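Local coordinates for zinc-binding protein TroA (Treponema pallidum, PDB 1K0F) that captures zinc in the periplasm with high affinity and hands it to the membrane permease of the TroABC transporter for import, at residues 2-8 against 24-30; 105-109 against 175-179; 210-214 against 237-241; 18-24 against 131-136. One frame throughout, in Å; residues are numbered along the deposited sequence.

Interaction 1: residues 2-8 against 24-30; sequences KPLVVTT and VHLKGLM
Thr7 O accepts the shortest bond of this contact, from Leu29 N at 2.7 Å. Val5 pairs through both its backbone N and its O: Val5 N gives to His25 O at 2.8 Å, and Val5 O takes Lys27 N at 3.1 Å. Where both chains turn a corner, Met30 N bonds to Thr8 O. These are parallel strands of one beta-alpha-beta unit, joined by helix 10-20, with 25-28 an outermost strand of a four-stranded parallel sheet. On one face Thr7 CG2 meets Leu26 CD1 at 3.8 Å, and both residues pack against helix 10-20. On the other face Val6 CG1 touches Leu29 CG at 3.6 Å, and both residues pack on Leu49 of helix 43-51. There the side chains of Val6 and Lys27 lie side by side, pointing the same way, and the lysine goes on to a cation-pi contact with Trp48. His25 CG lies beside its own backbone N (chi1 -82°), which brings the ring against Lys2. His25 ND1 gives a hydrogen bond to Lys2 O at 3.0 Å, with the oxygen in the ring plane but the nitrogen above the carbonyl plane. Lys2 CE sits over a face of the same ring, 3.8 Å from its centroid. Bond and CH-pi contact together fix how the imidazole is turned. Thr8 CB packs on Met30 SD, while Thr8 OG1 bonds to Glu63.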
loop_
_atom_site.group_PDB
_atom_site.type_symbol
_atom_site.label_atom_id
_atom_site.label_comp_id
_atom_site.label_asym_id
_atom_site.label_seq_id
_atom_site.Cartn_x
_atom_site.Cartn_y
_atom_site.Cartn_z
ATOM N N LYS A 2 -22.366 2.594 18.396
ATOM C CA LYS A 2 -21.008 2.118 18.158
ATOM C C LYS A 2 -20.036 3.268 17.870
ATOM O O LYS A 2 -20.405 4.249 17.218
ATOM C CB LYS A 2 -20.997 1.126 16.987
ATOM C CG LYS A 2 -22.267 0.291 16.847
ATOM C CD LYS A 2 -22.164 -0.718 15.697
ATOM C CE LYS A 2 -22.324 -0.055 14.326
ATOM N NZ LYS A 2 -23.728 -0.113 13.810
ATOM N N PRO A 3 -18.778 3.148 18.354
ATOM C CA PRO A 3 -17.681 4.119 18.201
ATOM C C PRO A 3 -17.207 4.358 16.769
ATOM O O PRO A 3 -17.193 3.446 15.939
ATOM C CB PRO A 3 -16.567 3.539 19.062
ATOM C CG PRO A 3 -16.846 2.086 19.057
ATOM C CD PRO A 3 -18.334 1.979 19.130
ATOM N N LEU A 4 -16.803 5.594 16.496
ATOM C CA LEU A 4 -16.346 5.984 15.178
ATOM C C LEU A 4 -14.862 5.773 14.975
ATOM O O LEU A 4 -14.047 6.427 15.616
ATOM C CB LEU A 4 -16.661 7.455 14.930
ATOM C CG LEU A 4 -16.202 7.952 13.564
ATOM C CD1 LEU A 4 -16.874 7.120 12.486
ATOM C CD2 LEU A 4 -16.542 9.425 13.401
ATOM N N VAL A 5 -14.511 4.854 14.085
ATOM C CA VAL A 5 -13.113 4.602 13.779
ATOM C C VAL A 5 -12.888 5.309 12.458
ATOM O O VAL A 5 -13.740 5.255 11.574
ATOM C CB VAL A 5 -12.819 3.098 13.577
ATOM C CG1 VAL A 5 -11.410 2.908 13.003
ATOM C CG2 VAL A 5 -12.971 2.359 14.899
ATOM N N VAL A 6 -11.761 5.990 12.313
ATOM C CA VAL A 6 -11.490 6.679 11.061
ATOM C C VAL A 6 -10.091 6.357 10.615
ATOM O O VAL A 6 -9.131 6.580 11.347
ATOM C CB VAL A 6 -11.630 8.208 11.190
ATOM C CG1 VAL A 6 -11.032 8.888 9.952
ATOM C CG2 VAL A 6 -13.109 8.591 11.334
ATOM N N THR A 7 -9.982 5.830 9.405
ATOM C CA THR A 7 -8.686 5.457 8.870
ATOM C C THR A 7 -8.372 6.207 7.584
ATOM O O THR A 7 -9.257 6.770 6.938
ATOM C CB THR A 7 -8.623 3.942 8.597
ATOM O OG1 THR A 7 -9.137 3.675 7.291
ATOM C CG2 THR A 7 -9.439 3.178 9.623
ATOM N N THR A 8 -7.099 6.193 7.219
ATOM C CA THR A 8 -6.638 6.863 6.028
ATOM C C THR A 8 -6.667 5.917 4.842
ATOM O O THR A 8 -7.675 5.802 4.166
ATOM C CB THR A 8 -5.222 7.381 6.249
ATOM O OG1 THR A 8 -4.430 6.335 6.826
ATOM C CG2 THR A 8 -5.229 8.570 7.212
ATOM N N VAL A 24 -18.238 -1.301 14.902
ATOM C CA VAL A 24 -17.822 0.086 14.850
ATOM C C VAL A 24 -18.362 0.722 13.596
ATOM O O VAL A 24 -18.818 0.043 12.681
ATOM C CB VAL A 24 -16.253 0.258 14.866
ATOM C CG1 VAL A 24 -15.646 -0.566 15.972
ATOM C CG2 VAL A 24 -15.647 -0.141 13.523
ATOM N N HIS A 25 -18.344 2.041 13.586
ATOM C CA HIS A 25 -18.766 2.773 12.421
ATOM C C HIS A 25 -17.404 3.094 11.841
ATOM O O HIS A 25 -16.560 3.667 12.533
ATOM C CB HIS A 25 -19.509 4.031 12.836
ATOM C CG HIS A 25 -20.943 3.784 13.166
ATOM N ND1 HIS A 25 -21.438 3.883 14.450
ATOM C CD2 HIS A 25 -21.991 3.428 12.385
ATOM C CE1 HIS A 25 -22.734 3.602 14.440
ATOM N NE2 HIS A 25 -23.092 3.322 13.201
ATOM N N LEU A 26 -17.170 2.699 10.596
ATOM C CA LEU A 26 -15.876 2.930 9.980
ATOM C C LEU A 26 -15.911 3.865 8.790
ATOM O O LEU A 26 -16.791 3.793 7.950
ATOM C CB LEU A 26 -15.264 1.594 9.563
ATOM C CG LEU A 26 -14.244 1.596 8.419
ATOM C CD1 LEU A 26 -13.025 2.429 8.802
ATOM C CD2 LEU A 26 -13.839 0.158 8.111
ATOM N N LYS A 27 -14.933 4.749 8.723
ATOM C CA LYS A 27 -14.858 5.679 7.620
ATOM C C LYS A 27 -13.474 5.618 6.981
ATOM O O LYS A 27 -12.472 5.985 7.601
ATOM C CB LYS A 27 -15.170 7.100 8.114
ATOM C CG LYS A 27 -14.764 8.211 7.144
ATOM C CD LYS A 27 -15.881 8.516 6.151
ATOM C CE LYS A 27 -15.346 8.945 4.769
ATOM N NZ LYS A 27 -15.712 10.353 4.466
ATOM N N GLY A 28 -13.424 5.129 5.749
ATOM C CA GLY A 28 -12.162 5.057 5.038
ATOM C C GLY A 28 -11.940 6.405 4.380
ATOM O O GLY A 28 -12.620 6.749 3.413
ATOM N N LEU A 29 -10.997 7.182 4.908
ATOM C CA LEU A 29 -10.713 8.512 4.366
ATOM C C LEU A 29 -10.124 8.533 2.956
ATOM O O LEU A 29 -10.448 9.414 2.159
ATOM C CB LEU A 29 -9.780 9.269 5.303
ATOM C CG LEU A 29 -10.495 9.867 6.516
ATOM C CD1 LEU A 29 -9.598 10.915 7.161
ATOM C CD2 LEU A 29 -11.824 10.469 6.082
ATOM N N MET A 30 -9.255 7.575 2.654
ATOM C CA MET A 30 -8.638 7.516 1.338
ATOM C C MET A 30 -9.119 6.274 0.589
ATOM O O MET A 30 -8.795 5.146 0.960
ATOM C CB MET A 30 -7.125 7.501 1.483
ATOM C CG MET A 30 -6.613 8.322 2.646
ATOM S SD MET A 30 -4.858 8.128 2.748
ATOM C CE MET A 30 -4.353 9.728 3.347
#

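Interaction 2: residues 105-109 against 175-179; sequences FDVKL and SRAYG
Tyr178 reaches across to Phe105 and Val107. Its CG is anti to the carbonyl carbon (chi1 -39°), and this rotation swings the ring beyond CB toward residues 105-109. Farther along the ring, CD2 comes only loosely near Phe105 O. Tyr178 CE2 then meets that oxygen at 3.2 Å, edge on and in the ring plane. At the tip, Tyr178 OH receives a weak, bent hydrogen bond from Val107 N at 3.0 Å, with an N-H...O angle of 134°. Val107 CG2 touches the same hydroxyl at 3.3 Å, and the two side chains meet at about a right angle. The stronger polar partner of the hydroxyl is Asp147 on helix 129-156. Ala177 CB sits over one ring face and also packs on Asp106 CG at 3.8 Å. The guanidinium of Arg176 stays beyond salt-bridge distance of Asp106 and bonds to Gln90 O instead. With its CG anti to the backbone N (chi1 -177°), Asp106 turns OD1 back to the amides of Lys108 and Leu109, through weak bonds. This is a helix N-cap, here at the start of helix 107-124, close in sequence to the zinc ligand His102.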
loop_
_atom_site.group_PDB
_atom_site.type_symbol
_atom_site.label_atom_id
_atom_site.label_comp_id
_atom_site.label_asym_id
_atom_site.label_seq_id
_atom_site.Cartn_x
_atom_site.Cartn_y
_atom_site.Cartn_z
ATOM N N PHE A 105 3.242 -4.221 1.839
ATOM C CA PHE A 105 3.585 -5.043 0.693
ATOM C C PHE A 105 4.437 -6.224 1.121
ATOM O O PHE A 105 4.836 -7.045 0.300
ATOM C CB PHE A 105 4.268 -4.216 -0.390
ATOM C CG PHE A 105 3.296 -3.573 -1.343
ATOM C CD1 PHE A 105 2.141 -4.243 -1.729
ATOM C CD2 PHE A 105 3.514 -2.286 -1.821
ATOM C CE1 PHE A 105 1.214 -3.639 -2.579
ATOM C CE2 PHE A 105 2.599 -1.672 -2.667
ATOM C CZ PHE A 105 1.441 -2.347 -3.045
ATOM N N ASP A 106 4.728 -6.281 2.419
ATOM C CA ASP A 106 5.438 -7.405 3.000
ATOM C C ASP A 106 4.392 -7.947 3.972
ATOM O O ASP A 106 4.352 -7.564 5.138
ATOM C CB ASP A 106 6.693 -6.980 3.762
ATOM C CG ASP A 106 7.467 -8.175 4.318
ATOM O OD1 ASP A 106 6.875 -9.275 4.425
ATOM O OD2 ASP A 106 8.665 -8.022 4.648
ATOM N N VAL A 107 3.518 -8.804 3.454
ATOM C CA VAL A 107 2.435 -9.409 4.222
ATOM C C VAL A 107 2.834 -9.823 5.625
ATOM O O VAL A 107 2.074 -9.635 6.565
ATOM C CB VAL A 107 1.890 -10.647 3.505
ATOM C CG1 VAL A 107 0.762 -11.240 4.295
ATOM C CG2 VAL A 107 1.446 -10.285 2.106
ATOM N N LYS A 108 4.028 -10.386 5.758
ATOM C CA LYS A 108 4.519 -10.845 7.049
ATOM C C LYS A 108 4.851 -9.701 8.004
ATOM O O LYS A 108 4.724 -9.832 9.221
ATOM C CB LYS A 108 5.757 -11.715 6.832
ATOM C CG LYS A 108 5.807 -12.972 7.683
ATOM C CD LYS A 108 7.129 -13.072 8.447
ATOM C CE LYS A 108 8.030 -14.168 7.886
ATOM N NZ LYS A 108 8.960 -14.697 8.925
ATOM N N LEU A 109 5.292 -8.580 7.448
ATOM C CA LEU A 109 5.651 -7.414 8.248
ATOM C C LEU A 109 4.454 -6.486 8.408
ATOM O O LEU A 109 4.505 -5.502 9.145
ATOM C CB LEU A 109 6.805 -6.665 7.585
ATOM C CG LEU A 109 7.264 -5.366 8.246
ATOM C CD1 LEU A 109 8.338 -5.670 9.283
ATOM C CD2 LEU A 109 7.784 -4.412 7.179
ATOM N N SER A 175 9.837 -6.149 -3.058
ATOM C CA SER A 175 11.034 -6.672 -3.687
ATOM C C SER A 175 11.839 -7.462 -2.666
ATOM O O SER A 175 12.216 -8.608 -2.916
ATOM C CB SER A 175 11.878 -5.523 -4.252
ATOM O OG SER A 175 12.800 -5.016 -3.295
ATOM N N ARG A 176 12.080 -6.855 -1.506
ATOM C CA ARG A 176 12.852 -7.495 -0.450
ATOM C C ARG A 176 12.204 -8.782 0.054
ATOM O O ARG A 176 12.895 -9.738 0.404
ATOM C CB ARG A 176 13.040 -6.522 0.717
ATOM C CG ARG A 176 13.658 -7.143 1.957
ATOM C CD ARG A 176 13.911 -6.098 3.025
ATOM N NE ARG A 176 12.843 -6.078 4.018
ATOM C CZ ARG A 176 12.901 -5.429 5.178
ATOM N NH1 ARG A 176 13.981 -4.736 5.505
ATOM N NH2 ARG A 176 11.873 -5.481 6.019
ATOM N N ALA A 177 10.874 -8.808 0.058
ATOM C CA ALA A 177 10.119 -9.956 0.560
ATOM C C ALA A 177 10.022 -11.144 -0.376
ATOM O O ALA A 177 10.334 -12.268 0.009
ATOM C CB ALA A 177 8.718 -9.518 0.957
ATOM N N TYR A 178 9.600 -10.888 -1.608
ATOM C CA TYR A 178 9.417 -11.953 -2.581
ATOM C C TYR A 178 10.392 -11.960 -3.760
ATOM O O TYR A 178 10.173 -12.673 -4.745
ATOM C CB TYR A 178 7.965 -11.906 -3.060
ATOM C CG TYR A 178 7.020 -11.584 -1.921
ATOM C CD1 TYR A 178 6.557 -12.588 -1.070
ATOM C CD2 TYR A 178 6.647 -10.267 -1.648
ATOM C CE1 TYR A 178 5.752 -12.292 0.030
ATOM C CE2 TYR A 178 5.839 -9.961 -0.548
ATOM C CZ TYR A 178 5.400 -10.979 0.285
ATOM O OH TYR A 178 4.626 -10.688 1.381
ATOM N N GLY A 179 11.463 -11.175 -3.651
ATOM C CA GLY A 179 12.479 -11.123 -4.696
ATOM C C GLY A 179 12.059 -10.603 -6.060
ATOM O O GLY A 179 11.692 -11.369 -6.952
#

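Interaction 3: residues 210-214 against 237-241; sequences KLPAI and HVVQI
Val239 is the main bump of this contact, and the hollow it fills is made by Leu211, Ala213 and Ile214. Its CG2, anti to the backbone N, enters between Leu211 O and Ile214 N, at 3.3 Å from each of these atoms. Its CG1 lies against Ile214 CD1 at 3.6 Å. The two side chains cross at about a right angle, with Ile214 CG1 lying against both methyls of Val239. Ile214 CG1 stands between its own backbone N and carbonyl carbon (chi1 47°), which carries CD1 on to Ile241 CD1 at 4.0 Å. The other sheet face has smaller bumps: Ala213 CB meets Gln240 CB at 4.0 Å. Farther back His237 is a flat wedge. Lys210 CA covers one ring face as a CH-pi contact, and Val239 N lies over the opposite face. The edge of the ring turns to Leu211 O, to which His237 NE2 donates; the modelled 2.5 Å is too short to trust as a length. Gln240 N to Pro212 O, at 3.1 Å, and Ile214 N to Gln240 O join the strands in parallel. They are the two strands of a beta-alpha-beta unit whose helix 225-233 touches Val239 and Ile241, while helix 196-208 lies on Ile214. Chemically the contact is thus aliphatic packing flanked by main-chain bonds, with no charged pair across it.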
loop_
_atom_site.group_PDB
_atom_site.type_symbol
_atom_site.label_atom_id
_atom_site.label_comp_id
_atom_site.label_asym_id
_atom_site.label_seq_id
_atom_site.Cartn_x
_atom_site.Cartn_y
_atom_site.Cartn_z
ATOM N N LYS A 210 14.743 -5.699 -21.814
ATOM C CA LYS A 210 13.586 -6.175 -22.576
ATOM C C LYS A 210 12.425 -6.660 -21.700
ATOM O O LYS A 210 12.057 -7.825 -21.754
ATOM C CB LYS A 210 14.016 -7.312 -23.513
ATOM C CG LYS A 210 14.531 -6.862 -24.869
ATOM C CD LYS A 210 16.040 -7.005 -24.957
ATOM C CE LYS A 210 16.639 -6.019 -25.959
ATOM N NZ LYS A 210 17.064 -6.676 -27.239
ATOM N N LEU A 211 11.837 -5.763 -20.913
ATOM C CA LEU A 211 10.724 -6.127 -20.030
ATOM C C LEU A 211 9.419 -6.414 -20.762
ATOM O O LEU A 211 8.890 -5.559 -21.472
ATOM C CB LEU A 211 10.458 -5.019 -19.008
ATOM C CG LEU A 211 11.538 -4.614 -18.003
ATOM C CD1 LEU A 211 10.871 -4.059 -16.759
ATOM C CD2 LEU A 211 12.423 -5.806 -17.648
ATOM N N PRO A 212 8.863 -7.620 -20.572
ATOM C CA PRO A 212 7.608 -7.918 -21.265
ATOM C C PRO A 212 6.559 -6.900 -20.866
ATOM O O PRO A 212 5.715 -6.531 -21.666
ATOM C CB PRO A 212 7.251 -9.329 -20.791
ATOM C CG PRO A 212 8.040 -9.524 -19.543
ATOM C CD PRO A 212 9.302 -8.740 -19.724
ATOM N N ALA A 213 6.631 -6.428 -19.626
ATOM C CA ALA A 213 5.652 -5.459 -19.184
ATOM C C ALA A 213 6.059 -4.580 -18.010
ATOM O O ALA A 213 6.847 -4.969 -17.160
ATOM C CB ALA A 213 4.336 -6.181 -18.849
ATOM N N ILE A 214 5.498 -3.376 -17.995
ATOM C CA ILE A 214 5.700 -2.399 -16.938
ATOM C C ILE A 214 4.270 -2.213 -16.426
ATOM O O ILE A 214 3.330 -2.599 -17.115
ATOM C CB ILE A 214 6.268 -1.057 -17.496
ATOM C CG1 ILE A 214 5.481 -0.603 -18.726
ATOM C CG2 ILE A 214 7.739 -1.232 -17.866
ATOM C CD1 ILE A 214 5.689 0.852 -19.074
ATOM N N HIS A 237 11.704 -1.292 -28.073
ATOM C CA HIS A 237 10.979 -2.289 -27.299
ATOM C C HIS A 237 9.546 -1.876 -26.994
ATOM O O HIS A 237 9.292 -0.754 -26.559
ATOM C CB HIS A 237 11.720 -2.554 -25.987
ATOM C CG HIS A 237 11.017 -3.514 -25.077
ATOM N ND1 HIS A 237 10.541 -4.735 -25.504
ATOM C CD2 HIS A 237 10.690 -3.423 -23.767
ATOM C CE1 HIS A 237 9.949 -5.355 -24.498
ATOM N NE2 HIS A 237 10.028 -4.579 -23.433
ATOM N N VAL A 238 8.608 -2.790 -27.234
ATOM C CA VAL A 238 7.202 -2.527 -26.951
ATOM C C VAL A 238 6.829 -3.188 -25.638
ATOM O O VAL A 238 6.537 -4.382 -25.580
ATOM C CB VAL A 238 6.260 -3.076 -28.032
ATOM C CG1 VAL A 238 4.912 -2.402 -27.901
ATOM C CG2 VAL A 238 6.849 -2.856 -29.406
ATOM N N VAL A 239 6.856 -2.405 -24.577
ATOM C CA VAL A 239 6.511 -2.928 -23.279
ATOM C C VAL A 239 5.016 -2.774 -23.074
ATOM O O VAL A 239 4.405 -1.768 -23.443
ATOM C CB VAL A 239 7.276 -2.204 -22.156
ATOM C CG1 VAL A 239 6.871 -0.744 -22.095
ATOM C CG2 VAL A 239 7.015 -2.899 -20.834
ATOM N N GLN A 240 4.430 -3.808 -22.500
ATOM C CA GLN A 240 3.018 -3.829 -22.234
ATOM C C GLN A 240 2.787 -3.256 -20.855
ATOM O O GLN A 240 3.583 -3.480 -19.956
ATOM C CB GLN A 240 2.522 -5.269 -22.241
ATOM C CG GLN A 240 1.840 -5.722 -23.507
ATOM C CD GLN A 240 1.089 -7.016 -23.292
ATOM O OE1 GLN A 240 1.644 -7.984 -22.774
ATOM N NE2 GLN A 240 -0.182 -7.043 -23.677
ATOM N N ILE A 241 1.720 -2.492 -20.687
ATOM C CA ILE A 241 1.387 -1.997 -19.364
ATOM C C ILE A 241 0.762 -3.296 -18.856
ATOM O O ILE A 241 -0.424 -3.543 -19.054
ATOM C CB ILE A 241 0.344 -0.848 -19.439
ATOM C CG1 ILE A 241 1.049 0.504 -19.337
ATOM C CG2 ILE A 241 -0.644 -0.945 -18.304
ATOM C CD1 ILE A 241 1.980 0.800 -20.477
#

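Interaction 4: residues 18-24 against 131-136; sequences NIAQGDV and EFTQRY
Arg135 and Asp23 form a salt bridge in which two guanidinium nitrogens meet one oxygen. Arg135 CG lies anti to the carbonyl carbon (chi1 -74°) and the chain then runs extended from CG to NE, which carries the flat end past Ile19. Arg135 NH2 meets Asp23 OD2 at 2.9 Å, on the syn side of the carboxylate. NH1 approaches the same oxygen nearly along the C-O axis, though its modelled length is doubtfully short. NH1 also gives a straighter bond, in the carbonyl plane, to Ile19 O at 2.8 Å. The carboxylate and guanidinium are nearly coplanar, 27° apart. Gln21 CB covers one face of the guanidinium and Glu131 CB the opposite one, and the two CB atoms limit its tilt. Phe132, rotated to chi1 -80°, brings its ring against the end of helix 10-20. Its CZ packs on Ala20 CB at 3.8 Å, and its CB on Ile19 CG2 at 3.9 Å. Gln21 is the first residue past helix 10-20, and Ile19, whose O takes the arginine, is in its last turn. In this contact a basic side chain caps that helix end and joins it to helix 129-156, the long backbone helix characteristic of this family.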
loop_
_atom_site.group_PDB
_atom_site.type_symbol
_atom_site.label_atom_id
_atom_site.label_comp_id
_atom_site.label_asym_id
_atom_site.label_seq_id
_atom_site.Cartn_x
_atom_site.Cartn_y
_atom_site.Cartn_z
ATOM N N ASN A 18 -12.461 -6.383 8.970
ATOM C CA ASN A 18 -12.331 -7.785 9.318
ATOM C C ASN A 18 -12.353 -8.017 10.817
ATOM O O ASN A 18 -12.964 -8.979 11.280
ATOM C CB ASN A 18 -11.044 -8.339 8.725
ATOM C CG ASN A 18 -11.100 -8.449 7.220
ATOM O OD1 ASN A 18 -11.781 -9.312 6.679
ATOM N ND2 ASN A 18 -10.393 -7.565 6.533
ATOM N N ILE A 19 -11.687 -7.136 11.561
ATOM C CA ILE A 19 -11.599 -7.224 13.023
ATOM C C ILE A 19 -12.814 -6.665 13.762
ATOM O O ILE A 19 -13.498 -7.393 14.470
ATOM C CB ILE A 19 -10.344 -6.493 13.574
ATOM C CG1 ILE A 19 -9.081 -7.080 12.940
ATOM C CG2 ILE A 19 -10.287 -6.642 15.085
ATOM C CD1 ILE A 19 -7.908 -6.155 12.944
ATOM N N ALA A 20 -13.066 -5.367 13.612
ATOM C CA ALA A 20 -14.207 -4.734 14.279
ATOM C C ALA A 20 -15.540 -5.133 13.661
ATOM O O ALA A 20 -16.549 -5.235 14.365
ATOM C CB ALA A 20 -14.061 -3.214 14.245
ATOM N N GLN A 21 -15.537 -5.363 12.351
ATOM C CA GLN A 21 -16.750 -5.733 11.652
ATOM C C GLN A 21 -17.786 -4.649 11.892
ATOM O O GLN A 21 -17.503 -3.463 11.701
ATOM C CB GLN A 21 -17.265 -7.067 12.168
ATOM C CG GLN A 21 -16.171 -8.067 12.365
ATOM C CD GLN A 21 -16.277 -9.202 11.394
ATOM O OE1 GLN A 21 -15.341 -9.492 10.646
ATOM N NE2 GLN A 21 -17.426 -9.859 11.392
ATOM N N GLY A 22 -18.971 -5.054 12.326
ATOM C CA GLY A 22 -20.035 -4.097 12.555
ATOM C C GLY A 22 -20.069 -3.571 13.963
ATOM O O GLY A 22 -21.066 -2.996 14.389
ATOM N N ASP A 23 -18.980 -3.770 14.690
ATOM C CA ASP A 23 -18.908 -3.303 16.059
ATOM C C ASP A 23 -18.444 -1.871 16.075
ATOM O O ASP A 23 -18.245 -1.284 17.131
ATOM C CB ASP A 23 -17.946 -4.149 16.859
ATOM C CG ASP A 23 -18.389 -5.567 16.957
ATOM O OD1 ASP A 23 -19.581 -5.795 17.242
ATOM O OD2 ASP A 23 -17.542 -6.450 16.742
ATOM N N VAL A 24 -18.238 -1.301 14.902
ATOM C CA VAL A 24 -17.822 0.086 14.850
ATOM C C VAL A 24 -18.362 0.722 13.596
ATOM O O VAL A 24 -18.818 0.043 12.681
ATOM C CB VAL A 24 -16.253 0.258 14.866
ATOM C CG1 VAL A 24 -15.646 -0.566 15.972
ATOM C CG2 VAL A 24 -15.647 -0.141 13.523
ATOM N N GLU A 131 -14.182 -11.099 20.596
ATOM C CA GLU A 131 -14.574 -11.158 19.196
ATOM C C GLU A 131 -13.587 -10.416 18.305
ATOM O O GLU A 131 -13.442 -10.754 17.130
ATOM C CB GLU A 131 -15.984 -10.580 19.008
ATOM C CG GLU A 131 -16.294 -9.382 19.884
ATOM C CD GLU A 131 -16.915 -9.773 21.202
ATOM O OE1 GLU A 131 -16.155 -10.017 22.165
ATOM O OE2 GLU A 131 -18.160 -9.833 21.279
ATOM N N PHE A 132 -12.916 -9.406 18.850
ATOM C CA PHE A 132 -11.942 -8.654 18.072
ATOM C C PHE A 132 -10.641 -9.419 18.025
ATOM O O PHE A 132 -9.784 -9.150 17.191
ATOM C CB PHE A 132 -11.688 -7.288 18.693
ATOM C CG PHE A 132 -12.742 -6.273 18.370
ATOM C CD1 PHE A 132 -13.813 -6.597 17.549
ATOM C CD2 PHE A 132 -12.662 -4.988 18.896
ATOM C CE1 PHE A 132 -14.788 -5.659 17.255
ATOM C CE2 PHE A 132 -13.628 -4.043 18.612
ATOM C CZ PHE A 132 -14.696 -4.376 17.790
ATOM N N THR A 133 -10.508 -10.384 18.927
ATOM C CA THR A 133 -9.304 -11.190 18.992
ATOM C C THR A 133 -9.402 -12.357 18.045
ATOM O O THR A 133 -8.555 -12.538 17.173
ATOM C CB THR A 133 -9.072 -11.740 20.404
ATOM O OG1 THR A 133 -8.538 -10.709 21.237
ATOM C CG2 THR A 133 -8.087 -12.904 20.366
ATOM N N GLN A 134 -10.432 -13.164 18.219
ATOM C CA GLN A 134 -10.586 -14.313 17.355
ATOM C C GLN A 134 -10.654 -13.882 15.885
ATOM O O GLN A 134 -9.927 -14.410 15.043
ATOM C CB GLN A 134 -11.824 -15.094 17.758
ATOM C CG GLN A 134 -12.239 -16.083 16.731
ATOM C CD GLN A 134 -13.598 -15.758 16.189
ATOM O OE1 GLN A 134 -13.748 -15.398 15.027
ATOM N NE2 GLN A 134 -14.614 -15.872 17.043
ATOM N N ARG A 135 -11.514 -12.916 15.576
ATOM C CA ARG A 135 -11.629 -12.426 14.206
ATOM C C ARG A 135 -10.223 -12.065 13.762
ATOM O O ARG A 135 -9.765 -12.467 12.699
ATOM C CB ARG A 135 -12.489 -11.167 14.149
ATOM C CG ARG A 135 -13.974 -11.381 14.327
ATOM C CD ARG A 135 -14.690 -10.058 14.158
ATOM N NE ARG A 135 -16.082 -10.074 14.600
ATOM C CZ ARG A 135 -16.643 -9.096 15.306
ATOM N NH1 ARG A 135 -15.926 -8.033 15.641
ATOM N NH2 ARG A 135 -17.920 -9.166 15.662
ATOM N N TYR A 136 -9.550 -11.289 14.600
ATOM C CA TYR A 136 -8.196 -10.857 14.322
ATOM C C TYR A 136 -7.363 -12.034 13.852
ATOM O O TYR A 136 -6.868 -12.032 12.725
ATOM C CB TYR A 136 -7.587 -10.251 15.577
ATOM C CG TYR A 136 -6.089 -10.119 15.539
ATOM C CD1 TYR A 136 -5.437 -9.678 14.385
ATOM C CD2 TYR A 136 -5.322 -10.419 16.664
ATOM C CE1 TYR A 136 -4.052 -9.533 14.353
ATOM C CE2 TYR A 136 -3.938 -10.278 16.649
ATOM C CZ TYR A 136 -3.306 -9.834 15.493
ATOM O OH TYR A 136 -1.935 -9.677 15.482
#

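Interactions 1 and 4 are neighbours, with centres about 13 Å apart. They share Val24, and Lys2 and Pro3 pack on residues 22-23, so the sheet and the helix end belong to one domain. Interaction 3 is a beta-alpha-beta pairing like interaction 1, but its centre lies about 40 Å away, across the centre of the chain. Interaction 2 is about 27 Å from interaction 1 and 24 Å from interaction 3, centre to centre. Helix 129-156 links interactions 2 and 4, through Asp147 and Arg135. The zinc site, empty here, is flanked by Phe105, about 4 Å from His102, and Met30, about 7 Å from Asp248, side chain to side chain.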